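Side-chain contact in uncharacterized NTF2-like protein (Cytophaga hutchinsonii ATCC 33406, PDB 3F40), which is of unknown function but belongs to the NTF2-like superfamily, with a SnoaL-like domain, and forms a two-chain assembly: residues V104-P108 and R109-E113. Sequence-based numbering, arbitrary orientation.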
loop_
_atom_site.group_PDB
_atom_site.type_symbol
_atom_site.label_atom_id
_atom_site.label_comp_id
_atom_site.label_asym_id
_atom_site.label_seq_id
_atom_site.Cartn_x
_atom_site.Cartn_y
_atom_site.Cartn_z
ATOM N N VAL A 104 -2.272 6.683 3.906
ATOM C CA VAL A 104 -2.452 5.315 4.411
ATOM C C VAL A 104 -3.704 4.705 3.785
ATOM O O VAL A 104 -4.721 5.358 3.619
ATOM C CB VAL A 104 -2.440 5.276 5.982
ATOM C CG1 VAL A 104 -3.617 5.976 6.578
ATOM C CG2 VAL A 104 -2.323 3.847 6.472
ATOM N N TYR A 105 -3.560 3.448 3.421
ATOM C CA TYR A 105 -4.557 2.690 2.664
ATOM C C TYR A 105 -5.042 1.502 3.469
ATOM O O TYR A 105 -4.249 0.647 3.815
ATOM C CB TYR A 105 -3.971 2.168 1.352
ATOM C CG TYR A 105 -3.414 3.188 0.420
ATOM C CD1 TYR A 105 -2.141 3.684 0.595
ATOM C CD2 TYR A 105 -4.149 3.627 -0.663
ATOM C CE1 TYR A 105 -1.620 4.612 -0.288
ATOM C CE2 TYR A 105 -3.636 4.521 -1.550
ATOM C CZ TYR A 105 -2.362 5.035 -1.346
ATOM O OH TYR A 105 -1.821 5.913 -2.254
ATOM N N PHE A 106 -6.340 1.436 3.696
ATOM C CA PHE A 106 -6.966 0.319 4.363
ATOM C C PHE A 106 -8.472 0.429 4.310
ATOM O O PHE A 106 -9.007 1.490 4.003
ATOM C CB PHE A 106 -6.505 0.152 5.829
ATOM C CG PHE A 106 -6.829 1.307 6.758
ATOM C CD1 PHE A 106 -5.917 2.312 6.948
ATOM C CD2 PHE A 106 -7.997 1.304 7.519
ATOM C CE1 PHE A 106 -6.168 3.338 7.826
ATOM C CE2 PHE A 106 -8.245 2.355 8.379
ATOM C CZ PHE A 106 -7.323 3.352 8.537
ATOM N N ASP A 107 -9.125 -0.685 4.615
ATOM C CA ASP A 107 -10.587 -0.734 4.706
ATOM C C ASP A 107 -10.989 -0.386 6.146
ATOM O O ASP A 107 -10.710 -1.154 7.071
ATOM C CB ASP A 107 -11.079 -2.129 4.334
ATOM C CG ASP A 107 -12.563 -2.325 4.548
ATOM O OD1 ASP A 107 -13.279 -1.362 4.877
ATOM O OD2 ASP A 107 -12.981 -3.509 4.379
ATOM N N PRO A 108 -11.584 0.791 6.384
ATOM C CA PRO A 108 -11.865 1.176 7.756
ATOM C C PRO A 108 -13.175 0.648 8.308
ATOM O O PRO A 108 -13.491 0.903 9.470
ATOM C CB PRO A 108 -11.978 2.690 7.637
ATOM C CG PRO A 108 -12.671 2.852 6.278
ATOM C CD PRO A 108 -12.008 1.802 5.417
ATOM N N ARG A 109 -13.920 -0.128 7.529
ATOM C CA ARG A 109 -15.262 -0.528 7.976
ATOM C C ARG A 109 -15.293 -1.249 9.339
ATOM O O ARG A 109 -16.205 -1.005 10.136
ATOM C CB ARG A 109 -15.998 -1.322 6.895
ATOM C CG ARG A 109 -16.392 -0.504 5.697
ATOM C CD ARG A 109 -17.005 -1.347 4.609
ATOM N NE ARG A 109 -16.030 -2.317 4.125
ATOM C CZ ARG A 109 -16.309 -3.395 3.391
ATOM N NH1 ARG A 109 -17.546 -3.665 3.055
ATOM N NH2 ARG A 109 -15.331 -4.215 3.044
ATOM N N PRO A 110 -14.325 -2.114 9.649
ATOM C CA PRO A 110 -14.362 -2.793 10.947
ATOM C C PRO A 110 -14.342 -1.832 12.122
ATOM O O PRO A 110 -14.752 -2.184 13.227
ATOM C CB PRO A 110 -13.105 -3.660 10.910
ATOM C CG PRO A 110 -12.867 -3.898 9.436
ATOM C CD PRO A 110 -13.254 -2.627 8.784
ATOM N N LEU A 111 -13.851 -0.612 11.896
ATOM C CA LEU A 111 -13.741 0.364 12.987
ATOM C C LEU A 111 -15.089 0.967 13.380
ATOM O O LEU A 111 -15.202 1.612 14.439
ATOM C CB LEU A 111 -12.811 1.512 12.612
ATOM C CG LEU A 111 -11.399 1.119 12.222
ATOM C CD1 LEU A 111 -10.627 2.333 11.730
ATOM C CD2 LEU A 111 -10.712 0.448 13.417
ATOM N N PHE A 112 -16.103 0.778 12.545
ATOM C CA PHE A 112 -17.433 1.405 12.770
ATOM C C PHE A 112 -18.410 0.445 13.416
ATOM O O PHE A 112 -19.536 0.826 13.791
ATOM C CB PHE A 112 -18.006 1.927 11.466
ATOM C CG PHE A 112 -17.234 3.081 10.888
ATOM C CD1 PHE A 112 -17.530 4.392 11.229
ATOM C CD2 PHE A 112 -16.194 2.852 10.001
ATOM C CE1 PHE A 112 -16.851 5.422 10.671
ATOM C CE2 PHE A 112 -15.475 3.897 9.469
ATOM C CZ PHE A 112 -15.806 5.178 9.803
ATOM N N GLU A 113 -17.946 -0.789 13.495
ATOM C CA GLU A 113 -18.638 -1.923 14.106
ATOM C C GLU A 113 -19.133 -2.873 13.034
ATOM O O GLU A 113 -18.342 -3.352 12.200
ATOM C CB GLU A 113 -19.786 -1.438 14.997
#
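Asp107 and Arg109 form an Asx turn just after strand 98-105, the last strand in the sequence of this NTF2-like fold, where the chain enters its C-terminal tail. Asp107 OD1 accepts the backbone N-H of Arg109 at 3.0 Å from above the carboxylate plane. With CG anti to the backbone N (chi1 173°), the carboxylate swings forward to meet that amide. The same residue pair closes a side-on salt bridge: Arg109 NE donates to Asp107 OD1 at 3.0 Å and Arg109 NH2 to Asp107 OD2 at 2.8 Å, both from the syn side but tilted out of the carboxylate plane, NH2 more so. A bend at chi3 (-63°) carries the guanidinium round to the carboxylate, its edge toward Asp107, and the two planes are 26° apart. OD1 takes two donors and OD2 a third, all from Arg109, and together they hold the carboxylate's rotation. Without the carboxylate, as with an alanine here, the Asx turn is likely to lose its acceptor for the Arg109 amide and the guanidinium its charged mate.

Pro108 O then accepts Leu111 N at 2.9 Å, closing a beta turn over Arg109 and Pro110; Arg109 O and Phe112 N close the next. Phe106 packs on Ile86 and Ala88 of strand 84-95, and Leu111 on Met81. At the subunit interface, Pro108 of the second subunit packs on Asp107 and Arg109. The Phe106 ring meets Leu111 CD1 at its edge, CE2 standing 4.1 Å from that methyl. Phe112 likewise turns a ring edge to the turn, its CD2 3.4 Å from Pro108 O.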